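Local coordinates for protein 6-aminohexanoate-cyclic-dimer hydrolase (Arthrobacter sp., PDB 3A2Q) that hydrolyses the cyclic dimer of 6-aminohexanoate, a nylon-6 by-product, opening one amide bond to give the linear dimer, at residues P121-Q126 / W342-M347; D311-C316 / G409-F414. The protein carries 1 engineered substitution. One frame throughout, in Å; residues are numbered along the deposited sequence.

Interaction 1: P121-Q126 / W342-M347; sequences PEMGNQ and WTSWEM. With ACA (6-aminohexanoic acid), chain B; ACA (6-aminohexanoic acid), chain C.
The substrate-binding loop that follows strand 113-118 is fastened to the first turns of helix 342-352 where Ser344 OG donates to Glu122 OE1 (2.7 Å). The hydroxyl comes in on the anti side of the carboxylate, 24° out of its plane. Glu122 reaches this far because its chain is extended, CG lying anti to the backbone N (chi1 -178°), which suits a long acidic side chain. The same OE1 also accepts the backbone N of Glu341, so the carboxylate lies by the N-terminal end of the helix, where the helix dipole would probably stabilise its charge. Ser344, small enough to sit against the loop, is lapped by the methyl of Met123, CE lying 3.6 Å from OG. A water held by Thr343 OG1 donates both to Ser344 OG and to Asn125 OD1, which extends the polar seam into the pocket.

In this amidase-family pocket the two 6-aminohexanoyl units are joined into the ring-shaped substrate. Asn125 turns its amide to serve both sides: OD1 takes the water, while ND2 donates to ACA (chain B) O at 2.6 Å, with an N-H...O angle of 148°, and to Gln411 OE1. Gly124 O accepts the other amide, ACA (chain B) N, at 3.0 Å. Glycine suits that place because its phi is positive and a CB would run into C5 of ACA (chain B). Met347, approaching Asn125 from the opposite direction, backs the amide with its flexible thioether, SD lying 3.7 Å from Asn125 OD1.

Interaction 2: D311-C316 / G409-F414; sequences DYSTIC and GRQSAF. With ACA (6-aminohexanoic acid), chain C.
With chi1 at -173°, Tyr312 swings its ring out beside its own carbonyl carbon, and Phe414, whose CG lies beside its backbone N and anti to its carbonyl carbon (chi1 -63°), sends its ring across at about a right angle to meet it. The two rings touch rim to rim, Phe414 CZ reaching Tyr312 CD2 at 3.5 Å, with centroids 5.9 Å apart; their planes differ by 27° and neither ring covers the other's face. Ser313 CA, 3.9 Å from Phe414 CE2, lies at the edge of the phenylalanine in its plane, while CG of Gln411 leans over one face, toward the rim. A flat apolar ring suits this slot between helix 308-331 and the loop leading to helix 416-422.

Both elements line the substrate pocket of the amidase fold: Phe414 CE1 lies 4.0 Å from C5 of ACA (chain C), and Cys316 SG sits 3.2 Å from its N. The same sulfur rests above the centre of the Tyr312 ring, a place a small, polarisable side chain can fill. With the ring of Phe414 cut back to the methyl of an alanine, a gap is likely to open beside Tyr312, and the methylene chain of ACA (chain C) would lose this apolar neighbour.

Beside the aromatic pair the helix offers a polar anchor. Ser313 OG accepts a weak bond from Gln411 N (3.3 Å) and donates to a water at 2.7 Å, which in turn donates to Gly409 O. Gln411 curls its amide back toward Cys316; OE1 is taken by Asn125 ND2, and NE2 makes a weak bond to Asp317.

The centres of interactions 1 and 2 lie about 11 Å apart, on the same side of the chain's centre. Their segments alternate along the chain, 121-126, 311-316, 342-347 and 409-414, so the loop after strand 113-118 and the loop before helix 416-422 are each backed by one of two consecutive helices, 342-352 and 308-331. The loops are joined by the Asn125–Gln411 bond and probably by one from Gln126 NE2 to Ser412 OG; Met347 packs on Gln411. Two loops and a helix far apart in sequence line part of the pocket, with helix 342-352 behind them, near Ser150, probably part of the charge relay as in related amidases, and the engineered Ala174, at the position of the presumed acyl-ester residue.

Interaction 1: P121-Q126 / W342-M347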
# COMPACT_ATOMS: atom_id res chain seq x y z
N PRO A 121 2.72 -7.69 8.43
CA PRO A 121 2.81 -7.85 9.88
C PRO A 121 1.44 -8.40 10.28
O PRO A 121 0.49 -8.31 9.49
CB PRO A 121 3.04 -6.42 10.39
CG PRO A 121 2.45 -5.56 9.30
CD PRO A 121 2.87 -6.27 8.04
N GLU A 122 1.33 -9.00 11.46
CA GLU A 122 0.06 -9.58 11.88
C GLU A 122 -1.15 -8.65 11.75
O GLU A 122 -1.22 -7.60 12.39
CB GLU A 122 0.15 -10.07 13.32
CG GLU A 122 -1.14 -10.73 13.79
CD GLU A 122 -1.02 -11.32 15.17
OE1 GLU A 122 -0.90 -10.55 16.14
OE2 GLU A 122 -1.06 -12.57 15.28
N MET A 123 -2.12 -9.07 10.94
CA MET A 123 -3.34 -8.30 10.71
C MET A 123 -3.03 -6.88 10.23
O MET A 123 -3.85 -5.97 10.36
CB MET A 123 -4.20 -8.26 11.98
CG MET A 123 -4.67 -9.65 12.43
SD MET A 123 -5.80 -9.66 13.84
CE MET A 123 -4.63 -9.59 15.23
N GLY A 124 -1.83 -6.70 9.67
CA GLY A 124 -1.40 -5.41 9.16
C GLY A 124 -1.23 -4.35 10.23
O GLY A 124 -1.35 -3.16 9.97
N ASN A 125 -0.92 -4.79 11.45
CA ASN A 125 -0.79 -3.87 12.57
C ASN A 125 0.56 -3.19 12.80
O ASN A 125 0.85 -2.75 13.91
CB ASN A 125 -1.21 -4.59 13.86
CG ASN A 125 -1.69 -3.63 14.93
OD1 ASN A 125 -1.36 -3.78 16.10
ND2 ASN A 125 -2.48 -2.64 14.53
N GLN A 126 1.39 -3.08 11.76
CA GLN A 126 2.69 -2.42 11.91
C GLN A 126 3.11 -1.75 10.61
O GLN A 126 2.55 -2.05 9.56
CB GLN A 126 3.79 -3.44 12.29
CG GLN A 126 3.61 -4.18 13.62
CD GLN A 126 3.64 -3.26 14.83
OE1 GLN A 126 4.28 -2.22 14.83
NE2 GLN A 126 2.95 -3.67 15.90
N TRP A 342 1.75 -10.15 21.15
CA TRP A 342 1.34 -9.42 22.34
C TRP A 342 0.74 -8.04 22.05
O TRP A 342 -0.18 -7.61 22.75
CB TRP A 342 2.51 -9.27 23.32
CG TRP A 342 3.59 -8.32 22.88
CD1 TRP A 342 4.64 -8.60 22.06
CD2 TRP A 342 3.70 -6.94 23.23
NE1 TRP A 342 5.41 -7.47 21.88
CE2 TRP A 342 4.85 -6.44 22.58
CE3 TRP A 342 2.94 -6.07 24.02
CZ2 TRP A 342 5.27 -5.10 22.70
CZ3 TRP A 342 3.35 -4.74 24.14
CH2 TRP A 342 4.50 -4.27 23.49
N THR A 343 1.24 -7.36 21.03
CA THR A 343 0.72 -6.05 20.70
C THR A 343 -0.76 -6.14 20.32
O THR A 343 -1.56 -5.29 20.69
CB THR A 343 1.49 -5.41 19.53
OG1 THR A 343 1.59 -6.34 18.45
CG2 THR A 343 2.89 -5.00 19.98
N SER A 344 -1.12 -7.19 19.60
CA SER A 344 -2.50 -7.40 19.17
C SER A 344 -3.41 -7.73 20.34
O SER A 344 -4.49 -7.16 20.47
CB SER A 344 -2.57 -8.51 18.13
OG SER A 344 -1.82 -8.19 16.98
N TRP A 345 -2.98 -8.65 21.20
CA TRP A 345 -3.80 -9.03 22.34
C TRP A 345 -4.12 -7.85 23.24
O TRP A 345 -5.22 -7.76 23.78
CB TRP A 345 -3.11 -10.13 23.15
CG TRP A 345 -4.04 -10.74 24.14
CD1 TRP A 345 -4.04 -10.54 25.49
CD2 TRP A 345 -5.16 -11.58 23.86
NE1 TRP A 345 -5.10 -11.21 26.07
CE2 TRP A 345 -5.80 -11.86 25.08
CE3 TRP A 345 -5.68 -12.13 22.68
CZ2 TRP A 345 -6.94 -12.66 25.17
CZ3 TRP A 345 -6.82 -12.93 22.76
CH2 TRP A 345 -7.43 -13.19 24.00
N GLU A 346 -3.17 -6.94 23.40
CA GLU A 346 -3.39 -5.78 24.25
C GLU A 346 -4.59 -4.95 23.77
O GLU A 346 -5.28 -4.32 24.58
CB GLU A 346 -2.13 -4.91 24.29
CG GLU A 346 -2.15 -3.85 25.36
CD GLU A 346 -0.79 -3.22 25.57
OE1 GLU A 346 0.17 -3.98 25.82
OE2 GLU A 346 -0.68 -1.98 25.48
N MET A 347 -4.83 -4.95 22.47
CA MET A 347 -5.94 -4.19 21.89
C MET A 347 -7.29 -4.82 22.23
O MET A 347 -8.32 -4.14 22.21
CB MET A 347 -5.77 -4.09 20.37
CG MET A 347 -4.52 -3.34 19.95
SD MET A 347 -4.33 -3.24 18.16
CE MET A 347 -3.51 -4.75 17.82
C ACA B . -4.67 -1.32 11.96
O ACA B . -3.96 -2.24 12.37
C2 ACA B . -5.93 -1.61 11.17
C3 ACA B . -5.70 -2.66 10.10
C4 ACA B . -5.27 -2.01 8.79
C5 ACA B . -4.13 -2.76 8.14
C6 ACA B . -3.39 -1.86 7.15
N ACA B . -2.05 -1.50 7.62
C ACA C . -1.61 -0.25 7.70
O ACA C . -2.13 0.69 7.07
C2 ACA C . -0.40 -0.01 8.59
C3 ACA C . -0.69 0.93 9.75
C4 ACA C . -1.33 0.22 10.95
C5 ACA C . -2.25 1.16 11.72
C6 ACA C . -3.11 0.43 12.75
N ACA C . -4.38 -0.04 12.19
O HOH W 1 -0.00 -6.18 16.48

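Interaction 2: D311-C316 / G409-F414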
# COMPACT_ATOMS: atom_id res chain seq x y z
N ASP A 311 -8.18 9.38 18.21
CA ASP A 311 -9.49 8.84 17.88
C ASP A 311 -9.36 7.66 16.93
O ASP A 311 -10.08 6.68 17.04
CB ASP A 311 -10.36 9.92 17.22
CG ASP A 311 -10.58 11.11 18.12
OD1 ASP A 311 -11.21 10.95 19.19
OD2 ASP A 311 -10.12 12.22 17.76
N TYR A 312 -8.43 7.77 15.99
CA TYR A 312 -8.20 6.71 15.03
C TYR A 312 -7.70 5.45 15.74
O TYR A 312 -8.10 4.33 15.42
CB TYR A 312 -7.18 7.17 13.99
CG TYR A 312 -6.98 6.22 12.83
CD1 TYR A 312 -8.07 5.75 12.10
CD2 TYR A 312 -5.71 5.80 12.46
CE1 TYR A 312 -7.89 4.88 11.02
CE2 TYR A 312 -5.51 4.94 11.39
CZ TYR A 312 -6.61 4.49 10.67
OH TYR A 312 -6.41 3.62 9.62
N SER A 313 -6.83 5.64 16.72
CA SER A 313 -6.27 4.53 17.49
C SER A 313 -7.36 3.75 18.20
O SER A 313 -7.32 2.52 18.24
CB SER A 313 -5.26 5.06 18.52
OG SER A 313 -4.57 3.99 19.14
N THR A 314 -8.33 4.46 18.76
CA THR A 314 -9.44 3.82 19.46
C THR A 314 -10.24 2.94 18.50
O THR A 314 -10.63 1.82 18.84
CB THR A 314 -10.36 4.87 20.10
OG1 THR A 314 -9.62 5.60 21.08
CG2 THR A 314 -11.57 4.20 20.75
N ILE A 315 -10.48 3.45 17.29
CA ILE A 315 -11.21 2.68 16.30
C ILE A 315 -10.39 1.45 15.93
O ILE A 315 -10.93 0.36 15.76
CB ILE A 315 -11.48 3.53 15.04
CG1 ILE A 315 -12.45 4.65 15.39
CG2 ILE A 315 -12.02 2.65 13.92
CD1 ILE A 315 -12.65 5.67 14.29
N CYS A 316 -9.07 1.63 15.82
CA CYS A 316 -8.18 0.53 15.48
C CYS A 316 -8.20 -0.56 16.56
O CYS A 316 -8.12 -1.75 16.24
CB CYS A 316 -6.76 1.04 15.26
SG CYS A 316 -6.51 1.86 13.67
N GLY A 409 -1.68 2.90 26.32
CA GLY A 409 -2.78 3.53 25.60
C GLY A 409 -2.90 3.57 24.08
O GLY A 409 -4.00 3.44 23.54
N ARG A 410 -1.78 3.73 23.39
CA ARG A 410 -1.86 3.83 21.94
C ARG A 410 -1.15 2.77 21.10
O ARG A 410 -0.25 2.08 21.57
CB ARG A 410 -1.41 5.23 21.51
CG ARG A 410 -1.40 5.51 20.01
CD ARG A 410 -1.07 6.96 19.71
NE ARG A 410 -2.06 7.88 20.25
CZ ARG A 410 -2.07 9.18 20.00
NH1 ARG A 410 -1.14 9.71 19.22
NH2 ARG A 410 -3.00 9.96 20.53
N GLN A 411 -1.58 2.67 19.85
CA GLN A 411 -1.05 1.74 18.86
C GLN A 411 0.48 1.81 18.82
O GLN A 411 1.05 2.90 18.88
CB GLN A 411 -1.61 2.09 17.48
CG GLN A 411 -1.83 0.92 16.54
CD GLN A 411 -3.01 0.06 16.95
OE1 GLN A 411 -3.32 -0.93 16.30
NE2 GLN A 411 -3.67 0.45 18.03
N SER A 412 1.13 0.66 18.71
CA SER A 412 2.59 0.63 18.67
C SER A 412 3.11 1.32 17.41
O SER A 412 4.19 1.91 17.41
CB SER A 412 3.11 -0.82 18.73
OG SER A 412 2.56 -1.61 17.69
N ALA A 413 2.31 1.28 16.34
CA ALA A 413 2.70 1.90 15.08
C ALA A 413 2.55 3.42 15.13
O ALA A 413 3.04 4.13 14.25
CB ALA A 413 1.85 1.34 13.94
N PHE A 414 1.89 3.92 16.17
CA PHE A 414 1.69 5.36 16.31
C PHE A 414 2.66 6.02 17.28
O PHE A 414 2.43 7.15 17.71
CB PHE A 414 0.25 5.67 16.76
CG PHE A 414 -0.80 5.24 15.77
CD1 PHE A 414 -0.48 4.96 14.45
CD2 PHE A 414 -2.14 5.16 16.16
CE1 PHE A 414 -1.46 4.60 13.53
CE2 PHE A 414 -3.13 4.80 15.24
CZ PHE A 414 -2.79 4.52 13.93
C ACA C . -1.61 -0.25 7.70
O ACA C . -2.13 0.69 7.07
C2 ACA C . -0.40 -0.01 8.59
C3 ACA C . -0.69 0.93 9.75
C4 ACA C . -1.33 0.22 10.95
C5 ACA C . -2.25 1.16 11.72
C6 ACA C . -3.11 0.43 12.75
N ACA C . -4.38 -0.04 12.19
O HOH W 2 -5.92 3.33 21.43